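Side-chain contacts in leucine aminopeptidase (Legionella pneumophila, PDB 5GNE), which probably removes residues from the N-terminal end of peptides as a zinc-dependent aminopeptidase of peptidase family M28: residues A[42-45]-A[46-50]; A[57-61]-A[62-66]; A[107-111]-A[112-116]; A[313-316]-A[317-320]; A[353-356]-A[357-361]. All blocks are in the same frame, centred on the assembly; numbering follows the deposited sequence.

Interaction 1: residues A[42-45]-A[46-50]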
loop_
_atom_site.group_PDB
_atom_site.type_symbol
_atom_site.label_atom_id
_atom_site.label_comp_id
_atom_site.label_asym_id
_atom_site.label_seq_id
_atom_site.Cartn_x
_atom_site.Cartn_y
_atom_site.Cartn_z
ATOM N N GLU A 42 -6.456 7.107 -22.279
ATOM C CA GLU A 42 -6.393 5.673 -22.028
ATOM C C GLU A 42 -5.627 4.929 -23.122
ATOM O O GLU A 42 -5.283 3.768 -22.933
ATOM C CB GLU A 42 -7.768 5.061 -21.723
ATOM C CG GLU A 42 -8.874 5.095 -22.715
ATOM C CD GLU A 42 -9.798 3.895 -22.502
ATOM O OE1 GLU A 42 -10.519 3.889 -21.473
ATOM O OE2 GLU A 42 -9.806 2.967 -23.342
ATOM N N ASN A 43 -5.366 5.562 -24.257
ATOM C CA ASN A 43 -4.395 4.969 -25.174
ATOM C C ASN A 43 -3.058 4.756 -24.454
ATOM O O ASN A 43 -2.496 3.648 -24.441
ATOM C CB ASN A 43 -4.184 5.849 -26.401
ATOM C CG ASN A 43 -5.282 5.681 -27.432
ATOM O OD1 ASN A 43 -5.595 4.559 -27.850
ATOM N ND2 ASN A 43 -5.882 6.796 -27.847
ATOM N N ILE A 44 -2.576 5.819 -23.810
ATOM C CA ILE A 44 -1.289 5.770 -23.119
ATOM C C ILE A 44 -1.393 4.875 -21.886
ATOM O O ILE A 44 -0.461 4.141 -21.579
ATOM C CB ILE A 44 -0.792 7.179 -22.743
ATOM C CG1 ILE A 44 -0.071 7.808 -23.935
ATOM C CG2 ILE A 44 0.163 7.123 -21.550
ATOM C CD1 ILE A 44 -0.523 9.212 -24.242
ATOM N N THR A 45 -2.526 4.932 -21.185
ATOM C CA THR A 45 -2.779 4.004 -20.079
ATOM C C THR A 45 -2.560 2.561 -20.527
ATOM O O THR A 45 -1.937 1.773 -19.812
ATOM C CB THR A 45 -4.199 4.154 -19.501
ATOM O OG1 THR A 45 -4.358 5.458 -18.917
ATOM C CG2 THR A 45 -4.454 3.100 -18.412
ATOM N N ASN A 46 -3.044 2.216 -21.716
ATOM C CA ASN A 46 -2.928 0.843 -22.201
ATOM C C ASN A 46 -1.491 0.456 -22.476
ATOM O O ASN A 46 -1.100 -0.695 -22.261
ATOM C CB ASN A 46 -3.778 0.630 -23.451
ATOM C CG ASN A 46 -5.262 0.519 -23.132
ATOM O OD1 ASN A 46 -6.089 1.217 -23.715
ATOM N ND2 ASN A 46 -5.600 -0.346 -22.182
ATOM N N THR A 47 -0.713 1.409 -22.986
ATOM C CA THR A 47 0.701 1.161 -23.235
ATOM C C THR A 47 1.403 0.902 -21.913
ATOM O O THR A 47 2.153 -0.060 -21.754
ATOM C CB THR A 47 1.378 2.341 -23.931
ATOM O OG1 THR A 47 0.629 2.693 -25.101
ATOM C CG2 THR A 47 2.815 1.977 -24.322
ATOM N N LEU A 48 1.151 1.776 -20.956
ATOM C CA LEU A 48 1.730 1.610 -19.638
ATOM C C LEU A 48 1.422 0.232 -19.090
ATOM O O LEU A 48 2.310 -0.463 -18.604
ATOM C CB LEU A 48 1.212 2.685 -18.688
ATOM C CG LEU A 48 1.719 4.082 -19.070
ATOM C CD1 LEU A 48 0.957 5.176 -18.325
ATOM C CD2 LEU A 48 3.223 4.193 -18.838
ATOM N N GLN A 49 0.183 -0.215 -19.253
ATOM C CA GLN A 49 -0.212 -1.471 -18.634
ATOM C C GLN A 49 0.440 -2.626 -19.348
ATOM O O GLN A 49 0.874 -3.591 -18.742
ATOM C CB GLN A 49 -1.740 -1.632 -18.665
ATOM C CG GLN A 49 -2.486 -0.845 -17.605
ATOM C CD GLN A 49 -1.769 -0.804 -16.268
ATOM O OE1 GLN A 49 -1.449 -1.838 -15.682
ATOM N NE2 GLN A 49 -1.509 0.404 -15.778
ATOM N N LYS A 50 0.511 -2.521 -20.658
ATOM C CA LYS A 50 1.049 -3.593 -21.472
ATOM C C LYS A 50 2.571 -3.741 -21.319
ATOM O O LYS A 50 3.092 -4.857 -21.378
ATOM C CB LYS A 50 0.652 -3.320 -22.927
ATOM C CG LYS A 50 1.009 -4.362 -23.963
ATOM C CD LYS A 50 0.465 -3.880 -25.320
ATOM C CE LYS A 50 1.352 -4.280 -26.496
ATOM N NZ LYS A 50 0.979 -3.555 -27.747
#

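Interaction 2: residues A[57-61]-A[62-66]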
loop_
_atom_site.group_PDB
_atom_site.type_symbol
_atom_site.label_atom_id
_atom_site.label_comp_id
_atom_site.label_asym_id
_atom_site.label_seq_id
_atom_site.Cartn_x
_atom_site.Cartn_y
_atom_site.Cartn_z
ATOM N N ASN A 57 6.565 -0.265 -13.489
ATOM C CA ASN A 57 5.519 0.707 -13.275
ATOM C C ASN A 57 6.102 2.110 -13.393
ATOM O O ASN A 57 7.295 2.260 -13.551
ATOM C CB ASN A 57 4.875 0.484 -11.907
ATOM C CG ASN A 57 3.556 1.183 -11.776
ATOM O OD1 ASN A 57 2.896 1.460 -12.774
ATOM N ND2 ASN A 57 3.156 1.470 -10.546
ATOM N N TYR A 58 5.258 3.130 -13.324
ATOM C CA TYR A 58 5.734 4.505 -13.329
ATOM C C TYR A 58 5.373 5.239 -12.044
ATOM O O TYR A 58 4.491 4.828 -11.303
ATOM C CB TYR A 58 5.152 5.263 -14.515
ATOM C CG TYR A 58 3.666 5.504 -14.420
ATOM C CD1 TYR A 58 2.756 4.494 -14.722
ATOM C CD2 TYR A 58 3.181 6.748 -14.118
ATOM C CE1 TYR A 58 1.410 4.717 -14.669
ATOM C CE2 TYR A 58 1.824 6.993 -14.074
ATOM C CZ TYR A 58 0.948 5.984 -14.350
ATOM O OH TYR A 58 -0.401 6.243 -14.294
ATOM N N LEU A 59 6.077 6.328 -11.784
ATOM C CA LEU A 59 5.806 7.123 -10.599
ATOM C C LEU A 59 5.235 8.465 -11.027
ATOM O O LEU A 59 5.836 9.159 -11.827
ATOM C CB LEU A 59 7.089 7.322 -9.803
ATOM C CG LEU A 59 7.024 8.128 -8.500
ATOM C CD1 LEU A 59 6.198 7.401 -7.421
ATOM C CD2 LEU A 59 8.441 8.430 -8.025
ATOM N N ASN A 60 4.070 8.841 -10.532
ATOM C CA ASN A 60 3.607 10.180 -10.823
ATOM C C ASN A 60 4.310 11.164 -9.913
ATOM O O ASN A 60 4.253 11.033 -8.709
ATOM C CB ASN A 60 2.099 10.307 -10.669
ATOM C CG ASN A 60 1.579 11.619 -11.237
ATOM O OD1 ASN A 60 2.094 12.686 -10.914
ATOM N ND2 ASN A 60 0.589 11.546 -12.104
ATOM N N ALA A 61 4.947 12.169 -10.501
ATOM C CA ALA A 61 5.780 13.096 -9.730
ATOM C C ALA A 61 4.983 14.184 -9.040
ATOM O O ALA A 61 5.507 14.833 -8.131
ATOM C CB ALA A 61 6.802 13.731 -10.604
ATOM N N GLU A 62 3.740 14.395 -9.463
ATOM C CA GLU A 62 2.963 15.514 -8.935
ATOM C C GLU A 62 2.983 15.686 -7.411
ATOM O O GLU A 62 3.086 16.802 -6.935
ATOM C CB GLU A 62 1.517 15.445 -9.426
ATOM C CG GLU A 62 0.784 16.748 -9.176
ATOM C CD GLU A 62 -0.628 16.758 -9.739
ATOM O OE1 GLU A 62 -1.598 16.507 -8.987
ATOM O OE2 GLU A 62 -0.765 17.061 -10.941
ATOM N N PRO A 63 2.881 14.594 -6.634
ATOM C CA PRO A 63 2.914 14.875 -5.194
ATOM C C PRO A 63 4.245 15.461 -4.736
ATOM O O PRO A 63 4.271 16.078 -3.697
ATOM C CB PRO A 63 2.706 13.492 -4.563
ATOM C CG PRO A 63 1.964 12.719 -5.606
ATOM C CD PRO A 63 2.550 13.180 -6.905
ATOM N N TYR A 64 5.325 15.271 -5.484
ATOM C CA TYR A 64 6.611 15.814 -5.064
ATOM C C TYR A 64 6.838 17.263 -5.525
ATOM O O TYR A 64 7.583 18.016 -4.886
ATOM C CB TYR A 64 7.770 14.925 -5.568
ATOM C CG TYR A 64 7.729 13.482 -5.063
ATOM C CD1 TYR A 64 8.390 13.120 -3.904
ATOM C CD2 TYR A 64 7.005 12.496 -5.738
ATOM C CE1 TYR A 64 8.367 11.831 -3.454
ATOM C CE2 TYR A 64 6.972 11.185 -5.289
ATOM C CZ TYR A 64 7.657 10.862 -4.143
ATOM O OH TYR A 64 7.628 9.567 -3.667
ATOM N N ILE A 65 6.192 17.669 -6.611
ATOM C CA ILE A 65 6.480 18.967 -7.211
ATOM C C ILE A 65 5.258 19.872 -7.395
ATOM O O ILE A 65 5.412 21.063 -7.692
ATOM C CB ILE A 65 7.170 18.790 -8.569
ATOM C CG1 ILE A 65 6.294 18.008 -9.545
ATOM C CG2 ILE A 65 8.480 18.089 -8.395
ATOM C CD1 ILE A 65 6.961 17.854 -10.890
ATOM N N GLN A 66 4.063 19.311 -7.208
ATOM C CA GLN A 66 2.812 20.089 -7.142
ATOM C C GLN A 66 2.680 21.256 -8.095
ATOM O O GLN A 66 2.577 22.364 -7.564
ATOM C CB GLN A 66 2.600 20.738 -5.754
ATOM C CG GLN A 66 2.674 19.875 -4.515
ATOM C CD GLN A 66 4.042 19.955 -3.832
ATOM O OE1 GLN A 66 5.034 20.372 -4.432
ATOM N NE2 GLN A 66 4.094 19.534 -2.574
#

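Interaction 3: residues A[107-111]-A[112-116]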
loop_
_atom_site.group_PDB
_atom_site.type_symbol
_atom_site.label_atom_id
_atom_site.label_comp_id
_atom_site.label_asym_id
_atom_site.label_seq_id
_atom_site.Cartn_x
_atom_site.Cartn_y
_atom_site.Cartn_z
ATOM N N GLU A 107 -6.047 -14.802 18.892
ATOM C CA GLU A 107 -7.283 -15.500 19.262
ATOM C C GLU A 107 -8.551 -14.701 18.954
ATOM O O GLU A 107 -9.649 -15.241 18.984
ATOM C CB GLU A 107 -7.254 -15.871 20.752
ATOM C CG GLU A 107 -6.253 -16.963 21.087
ATOM C CD GLU A 107 -6.040 -17.132 22.587
ATOM O OE1 GLU A 107 -7.021 -17.436 23.301
ATOM O OE2 GLU A 107 -4.885 -16.974 23.048
ATOM N N GLN A 108 -8.400 -13.417 18.650
ATOM C CA GLN A 108 -9.549 -12.607 18.285
ATOM C C GLN A 108 -9.711 -12.416 16.783
ATOM O O GLN A 108 -10.655 -11.771 16.341
ATOM C CB GLN A 108 -9.462 -11.255 18.971
ATOM C CG GLN A 108 -9.374 -11.381 20.462
ATOM C CD GLN A 108 -10.037 -10.226 21.164
ATOM O OE1 GLN A 108 -9.427 -9.172 21.365
ATOM N NE2 GLN A 108 -11.313 -10.400 21.518
ATOM N N ILE A 109 -8.812 -12.980 15.987
ATOM C CA ILE A 109 -8.977 -12.870 14.548
ATOM C C ILE A 109 -10.212 -13.619 14.114
ATOM O O ILE A 109 -10.353 -14.808 14.404
ATOM C CB ILE A 109 -7.796 -13.428 13.761
ATOM C CG1 ILE A 109 -6.543 -12.576 14.001
ATOM C CG2 ILE A 109 -8.142 -13.484 12.278
ATOM C CD1 ILE A 109 -5.246 -13.291 13.576
ATOM N N ASP A 110 -11.113 -12.897 13.455
ATOM C CA ASP A 110 -12.347 -13.451 12.928
ATOM C C ASP A 110 -12.280 -13.583 11.397
ATOM O O ASP A 110 -12.610 -12.645 10.667
ATOM C CB ASP A 110 -13.535 -12.577 13.359
ATOM C CG ASP A 110 -14.886 -13.179 12.969
ATOM O OD1 ASP A 110 -14.909 -14.224 12.284
ATOM O OD2 ASP A 110 -15.932 -12.617 13.362
ATOM N N PRO A 111 -11.847 -14.751 10.901
ATOM C CA PRO A 111 -11.724 -15.022 9.463
ATOM C C PRO A 111 -12.982 -14.718 8.632
ATOM O O PRO A 111 -12.883 -14.313 7.469
ATOM C CB PRO A 111 -11.405 -16.517 9.425
ATOM C CG PRO A 111 -10.710 -16.772 10.693
ATOM C CD PRO A 111 -11.391 -15.890 11.709
ATOM N N ALA A 112 -14.155 -14.914 9.215
ATOM C CA ALA A 112 -15.392 -14.612 8.504
ATOM C C ALA A 112 -15.502 -13.113 8.211
ATOM O O ALA A 112 -15.986 -12.705 7.150
ATOM C CB ALA A 112 -16.595 -15.086 9.304
ATOM N N LYS A 113 -15.029 -12.297 9.146
ATOM C CA LYS A 113 -15.149 -10.859 9.002
ATOM C C LYS A 113 -14.217 -10.404 7.876
ATOM O O LYS A 113 -14.582 -9.538 7.064
ATOM C CB LYS A 113 -14.784 -10.174 10.314
ATOM C CG LYS A 113 -15.826 -10.245 11.437
ATOM C CD LYS A 113 -16.737 -9.045 11.539
ATOM C CE LYS A 113 -17.615 -9.168 12.779
ATOM N NZ LYS A 113 -18.283 -7.884 13.110
ATOM N N ILE A 114 -13.030 -11.014 7.816
ATOM C CA ILE A 114 -12.115 -10.827 6.687
ATOM C C ILE A 114 -12.799 -11.121 5.360
ATOM O O ILE A 114 -12.819 -10.282 4.457
ATOM C CB ILE A 114 -10.850 -11.721 6.777
ATOM C CG1 ILE A 114 -9.998 -11.390 8.002
ATOM C CG2 ILE A 114 -9.978 -11.545 5.554
ATOM C CD1 ILE A 114 -8.697 -12.190 8.049
ATOM N N TRP A 115 -13.356 -12.325 5.249
ATOM C CA TRP A 115 -13.969 -12.775 4.008
ATOM C C TRP A 115 -15.102 -11.851 3.594
ATOM O O TRP A 115 -15.214 -11.503 2.415
ATOM C CB TRP A 115 -14.458 -14.224 4.151
ATOM C CG TRP A 115 -14.837 -14.868 2.850
ATOM C CD1 TRP A 115 -16.103 -15.081 2.362
ATOM C CD2 TRP A 115 -13.936 -15.300 1.825
ATOM N NE1 TRP A 115 -16.034 -15.673 1.124
ATOM C CE2 TRP A 115 -14.712 -15.810 0.765
ATOM C CE3 TRP A 115 -12.537 -15.324 1.708
ATOM C CZ2 TRP A 115 -14.145 -16.338 -0.392
ATOM C CZ3 TRP A 115 -11.975 -15.842 0.557
ATOM C CH2 TRP A 115 -12.777 -16.344 -0.477
ATOM N N GLN A 116 -15.900 -11.409 4.564
ATOM C CA GLN A 116 -17.014 -10.525 4.258
ATOM C C GLN A 116 -16.551 -9.237 3.564
ATOM O O GLN A 116 -17.177 -8.781 2.595
ATOM C CB GLN A 116 -17.789 -10.183 5.517
ATOM C CG GLN A 116 -19.103 -9.503 5.184
ATOM C CD GLN A 116 -20.015 -9.387 6.380
ATOM O OE1 GLN A 116 -19.718 -9.916 7.455
ATOM N NE2 GLN A 116 -21.153 -8.725 6.193
#

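Interaction 4: residues A[313-316]-A[317-320]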
loop_
_atom_site.group_PDB
_atom_site.type_symbol
_atom_site.label_atom_id
_atom_site.label_comp_id
_atom_site.label_asym_id
_atom_site.label_seq_id
_atom_site.Cartn_x
_atom_site.Cartn_y
_atom_site.Cartn_z
ATOM N N TYR A 313 10.391 -1.117 -10.688
ATOM C CA TYR A 313 10.343 0.282 -10.276
ATOM C C TYR A 313 8.929 0.707 -9.881
ATOM O O TYR A 313 7.959 0.280 -10.507
ATOM C CB TYR A 313 10.857 1.182 -11.417
ATOM C CG TYR A 313 10.806 2.653 -11.084
ATOM C CD1 TYR A 313 11.527 3.153 -10.014
ATOM C CD2 TYR A 313 10.008 3.527 -11.808
ATOM C CE1 TYR A 313 11.468 4.477 -9.673
ATOM C CE2 TYR A 313 9.946 4.859 -11.481
ATOM C CZ TYR A 313 10.681 5.326 -10.408
ATOM O OH TYR A 313 10.642 6.640 -10.056
ATOM N N ALA A 314 8.816 1.560 -8.865
ATOM C CA ALA A 314 7.520 2.141 -8.457
ATOM C C ALA A 314 6.513 1.016 -8.255
ATOM O O ALA A 314 5.372 1.049 -8.709
ATOM C CB ALA A 314 7.021 3.137 -9.485
ATOM N N CYS A 315 7.005 0.001 -7.582
ATOM C CA CYS A 315 6.303 -1.231 -7.350
ATOM C C CYS A 315 4.962 -1.044 -6.645
ATOM O O CYS A 315 3.923 -1.565 -7.086
ATOM C CB CYS A 315 7.212 -2.122 -6.532
ATOM S SG CYS A 315 6.353 -3.720 -5.983
ATOM N N SER A 316 4.974 -0.286 -5.553
ATOM C CA SER A 316 3.758 -0.123 -4.788
ATOM C C SER A 316 3.918 1.027 -3.814
ATOM O O SER A 316 4.982 1.653 -3.773
ATOM C CB SER A 316 3.418 -1.422 -4.054
ATOM O OG SER A 316 2.098 -1.372 -3.544
ATOM N N ASP A 317 2.894 1.284 -3.004
ATOM C CA ASP A 317 2.843 2.537 -2.249
ATOM C C ASP A 317 4.009 2.731 -1.282
ATOM O O ASP A 317 4.354 3.865 -0.961
ATOM C CB ASP A 317 1.511 2.639 -1.507
ATOM C CG ASP A 317 0.331 2.620 -2.467
ATOM O OD1 ASP A 317 0.252 3.555 -3.282
ATOM O OD2 ASP A 317 -0.511 1.677 -2.416
ATOM N N HIS A 318 4.602 1.629 -0.816
ATOM C CA HIS A 318 5.750 1.698 0.077
ATOM C C HIS A 318 6.846 2.604 -0.488
ATOM O O HIS A 318 7.507 3.322 0.264
ATOM C CB HIS A 318 6.300 0.295 0.363
ATOM C CG HIS A 318 6.861 -0.394 -0.834
ATOM N ND1 HIS A 318 6.081 -0.774 -1.908
ATOM C CD2 HIS A 318 8.127 -0.764 -1.140
ATOM C CE1 HIS A 318 6.840 -1.350 -2.824
ATOM N NE2 HIS A 318 8.086 -1.357 -2.381
ATOM N N VAL A 319 6.966 2.612 -1.809
ATOM C CA VAL A 319 7.936 3.440 -2.535
ATOM C C VAL A 319 7.824 4.922 -2.186
ATOM O O VAL A 319 8.838 5.605 -2.038
ATOM C CB VAL A 319 7.790 3.208 -4.061
ATOM C CG1 VAL A 319 8.453 4.297 -4.878
ATOM C CG2 VAL A 319 8.380 1.841 -4.418
ATOM N N ASN A 320 6.613 5.441 -2.073
ATOM C CA ASN A 320 6.461 6.839 -1.673
ATOM C C ASN A 320 6.966 7.109 -0.246
ATOM O O ASN A 320 7.566 8.157 0.033
ATOM C CB ASN A 320 5.026 7.277 -1.847
ATOM C CG ASN A 320 4.681 7.519 -3.309
ATOM O OD1 ASN A 320 5.444 8.153 -4.032
ATOM N ND2 ASN A 320 3.548 6.978 -3.762
#

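Interaction 5: residues A[353-356]-A[357-361]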
loop_
_atom_site.group_PDB
_atom_site.type_symbol
_atom_site.label_atom_id
_atom_site.label_comp_id
_atom_site.label_asym_id
_atom_site.label_seq_id
_atom_site.Cartn_x
_atom_site.Cartn_y
_atom_site.Cartn_z
ATOM N N LEU A 353 -8.951 -16.007 -3.936
ATOM C CA LEU A 353 -8.407 -15.719 -2.601
ATOM C C LEU A 353 -8.286 -16.931 -1.697
ATOM O O LEU A 353 -9.197 -17.744 -1.626
ATOM C CB LEU A 353 -9.262 -14.665 -1.891
ATOM C CG LEU A 353 -9.289 -13.353 -2.678
ATOM C CD1 LEU A 353 -10.162 -12.288 -2.037
ATOM C CD2 LEU A 353 -7.884 -12.868 -2.952
ATOM N N ASN A 354 -7.145 -17.055 -1.026
ATOM C CA ASN A 354 -6.956 -18.044 0.035
ATOM C C ASN A 354 -7.142 -17.412 1.424
ATOM O O ASN A 354 -6.314 -16.596 1.853
ATOM C CB ASN A 354 -5.563 -18.673 -0.081
ATOM C CG ASN A 354 -5.363 -19.846 0.874
ATOM O OD1 ASN A 354 -5.212 -19.668 2.080
ATOM N ND2 ASN A 354 -5.381 -21.055 0.331
ATOM N N LEU A 355 -8.188 -17.815 2.146
ATOM C CA LEU A 355 -8.487 -17.222 3.452
ATOM C C LEU A 355 -7.462 -17.584 4.510
ATOM O O LEU A 355 -7.184 -16.757 5.379
ATOM C CB LEU A 355 -9.881 -17.591 3.950
ATOM C CG LEU A 355 -10.349 -16.861 5.226
ATOM C CD1 LEU A 355 -10.224 -15.349 5.172
ATOM C CD2 LEU A 355 -11.773 -17.222 5.566
ATOM N N GLU A 356 -6.860 -18.766 4.439
ATOM C CA GLU A 356 -5.802 -19.096 5.397
ATOM C C GLU A 356 -4.628 -18.106 5.251
ATOM O O GLU A 356 -4.064 -17.625 6.248
ATOM C CB GLU A 356 -5.280 -20.528 5.180
ATOM C CG GLU A 356 -4.298 -21.025 6.250
ATOM C CD GLU A 356 -4.032 -22.526 6.190
ATOM O OE1 GLU A 356 -4.157 -23.207 7.228
ATOM O OE2 GLU A 356 -3.679 -23.027 5.103
ATOM N N HIS A 357 -4.337 -17.747 4.005
ATOM C CA HIS A 357 -3.235 -16.853 3.663
ATOM C C HIS A 357 -3.423 -15.423 4.198
ATOM O O HIS A 357 -2.524 -14.844 4.796
ATOM C CB HIS A 357 -3.092 -16.864 2.130
ATOM C CG HIS A 357 -1.706 -16.618 1.630
ATOM N ND1 HIS A 357 -0.589 -17.182 2.207
ATOM C CD2 HIS A 357 -1.259 -15.968 0.526
ATOM C CE1 HIS A 357 0.487 -16.826 1.533
ATOM N NE2 HIS A 357 0.102 -16.100 0.497
ATOM N N MET A 358 -4.630 -14.907 4.048
ATOM C CA MET A 358 -5.012 -13.626 4.606
ATOM C C MET A 358 -4.988 -13.624 6.118
ATOM O O MET A 358 -4.478 -12.672 6.741
ATOM C CB MET A 358 -6.388 -13.263 4.105
ATOM C CG MET A 358 -6.405 -13.091 2.611
ATOM S SD MET A 358 -7.952 -12.413 2.070
ATOM C CE MET A 358 -7.697 -12.457 0.352
ATOM N N VAL A 359 -5.504 -14.699 6.715
ATOM C CA VAL A 359 -5.445 -14.821 8.162
ATOM C C VAL A 359 -3.986 -14.712 8.610
ATOM O O VAL A 359 -3.692 -14.028 9.575
ATOM C CB VAL A 359 -6.046 -16.163 8.678
ATOM C CG1 VAL A 359 -5.618 -16.412 10.124
ATOM C CG2 VAL A 359 -7.563 -16.158 8.580
ATOM N N ASN A 360 -3.062 -15.352 7.895
ATOM C CA ASN A 360 -1.647 -15.255 8.267
ATOM C C ASN A 360 -1.093 -13.821 8.138
ATOM O O ASN A 360 -0.359 -13.370 9.014
ATOM C CB ASN A 360 -0.796 -16.237 7.461
ATOM C CG ASN A 360 -0.918 -17.695 7.972
ATOM O OD1 ASN A 360 -1.324 -17.945 9.122
ATOM N ND2 ASN A 360 -0.548 -18.653 7.120
ATOM N N PHE A 361 -1.443 -13.102 7.066
ATOM C CA PHE A 361 -1.081 -11.678 6.965
ATOM C C PHE A 361 -1.702 -10.846 8.091
ATOM O O PHE A 361 -1.060 -9.937 8.623
ATOM C CB PHE A 361 -1.503 -11.092 5.622
ATOM C CG PHE A 361 -0.585 -11.437 4.490
ATOM C CD1 PHE A 361 -0.800 -12.577 3.732
ATOM C CD2 PHE A 361 0.502 -10.633 4.193
ATOM C CE1 PHE A 361 0.054 -12.920 2.682
ATOM C CE2 PHE A 361 1.354 -10.961 3.137
ATOM C CZ PHE A 361 1.128 -12.109 2.381
#

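Interaction 1: residues A[42-45]-A[46-50]
L48 N donates to I44 O over 2.9 Å (N-H...O 175°), the straightest of four i to i+4 backbone bonds that join residues 42-45 to 46-50 in the first turns of helix 42-55. N46 N is given to E42 O, and Q49 N to T45 O at 3.0 Å. The carbonyl of N43 has more than one suitor: T47 N reaches it at 3.2 Å, while T47 OG1 adds a weak bond of 3.3 Å. With chi1 at -52°, that hydroxyl lies beside its own backbone N and so turns back along the helix to the N43 carbonyl. T45 OG1 is satisfied from before the segment, by D41 O, and D41 OD1 takes the amide of I44. On the buried side I44 and L48 run alongside each other, pointing the same way, and methyl CG2 of I44 meets CD1 of L48 at 3.8 Å. L48 continues this apolar face onto L16 and L20 of helix 14-20 and onto Y58. One turn on, CG of Q49 rests 3.5 Å from T45 O, and the nearest atom of the Q49 side chain lies about 7 Å from a bound zinc ion. Regular alpha-helical bonding with one apolar i to i+4 pair on its buried side is typical of an amphipathic helix, here packed against helix 14-20.

Interaction 2: residues A[57-61]-A[62-66]
E62 opens helix 62-65 by giving its backbone N to N60 OD1, a capping bond of 2.8 Å that lies in the plane of the side-chain carbonyl. N60 can reach forward because its CG is trans to the backbone N (chi1 -169°); the carboxylate of E62 meanwhile leads away to a salt bridge with K167. P63, which has no N-H to offer, lays ring atom CD 3.3 Å from N60 O. Y64 N then donates to A61 O at 2.7 Å, and the same oxygen sits at the edge of the tyrosine ring; CE2 of Y64 approaches L59 CD2 at 4.2 Å, the two side chains crossing at about a right angle. I65 N comes to A61 O from the opposite face of the carbonyl, at 3.3 Å, and I65 CD1 packs on the A61 methyl. The E62 N-H and the A61 carbonyl are thus satisfied within this buried strand-to-helix turn, whereas the charged end of E62 relies on K167 beyond it.

Interaction 3: residues A[107-111]-A[112-116]
The backbone of residues 107-111 runs as loop up to D110, the N-cap, and then winds into helix 111-123, where K113 N bonds to D110 O at 2.9 Å and W115 N to P111 O at 3.0 Å. D110 O also receives a weak, longer bond from I114 N. The aspartate side chain folds forward over this first turn: chi1 of -174° sets the carboxylate trans to the backbone N, and OD1 accepts from A112 N in a weak capping bond of 3.2 Å. The other oxygen, OD2, meets the aliphatic part of K113, lying 3.1 Å from CG, as the two side chains cross obliquely. K113 bends at its second torsion and carries NZ away, to 5.3 Å from OD2, too far for contact between the charged atoms. I109 and I114 hold the positions of a hydrophobic staple, a loose one with CG2 of I109 4.5 Å from CD1 of I114, and I114 goes on to L355 and T362 of helix 355-373. The backbone N of D110 bonds to the E214 carboxylate. Aspartate at the N-cap brings negative charge to the positive end of the helix dipole, which probably favours the helix start, whereas K113 would contribute at most a weak, through-space attraction.

Interaction 4: residues A[313-316]-A[317-320]
C315 and S316 meet H318 and V319 at a tight turn leading into helix 318-323, within the M28 peptidase fold and beside its zinc site. One backbone bond crosses the turn: V319 N donates to S316 O at 3.0 Å with an N-H...O angle of 154°. Among the polar side chains, S316 OG turns to the metal site and D317 to Q264 and S245. S316 OG bonds to D266, a zinc ligand, which places the serine in the second shell, directly behind a first-shell carboxylate. It also bonds to Q264, which it shares with D317 OD2, while D317 OD1 pairs with S245. The packing gathers round the imidazole of H318. Its CG takes the position between backbone N and carbonyl carbon (chi1 65°), which turns the ring back toward the preceding residues, and these meet its edge. There S316 CB sits in the ring plane, whereas V319 CG2 lies over one face, 3.8 Å above the plane and offset toward the rim. V319 CG2 also comes to 3.9 Å from C315 N. The sulfur of C315, tied by a disulfide to C311, approaches the imidazole edge-on, with SG 5.1 Å from the centroid of the H318 ring and CB 3.8 Å from H318 CE1.

Interaction 5: residues A[353-356]-A[357-361]
M358 thrusts its terminal methyl against L353, CE lying 3.3 Å from CD2 and 3.4 Å from CD1 of the leucine, so the tip sits against both branches while the two side chains cross at a slant. An extended methionine chain (chi2 -171°, chi3 -176°) carries CE back past the helix start to that point. Further out, L355 CD1 touches V359 CG2 at 4.4 Å, on the side that faces helix 111-123. At the polar edge, N354 OD1 accepts from H357 N at 2.9 Å, in the carbonyl plane and on a lone pair, while N354 O takes M358 N at 3.2 Å, where regular i to i+4 bonding begins. The N354 amide and the H357 imidazole stand nearly perpendicular, 86° apart, and F361 CE1 lies over the centre of one imidazole face. An asparagine N-cap with a hydrophobic staple, L353 to M358, is typical of a helix N-terminus, here that of the C-terminal helix 355-373.

How the interactions relate
Interactions 2 and 4 are buried, interactions 1 and 5 partly so, and interaction 3 lies at the surface. Interactions 3 and 5 hold neighbouring helices, 111-123 and 355-373, which meet through P111 with V359. On the other side of the chain's centre from both, 57-66 joins interaction 4 through Y64 OH with N320 and N57 with A314 O, and packs against helix 42-55 of interaction 1. Three contacts are helix starts with side-chain caps: amide oxygens of asparagine in 2 and 5, a carboxylate at the more exposed 3. Interaction 1 depends on regular helical bonding, whereas interaction 4 turns one serine onto a zinc ligand.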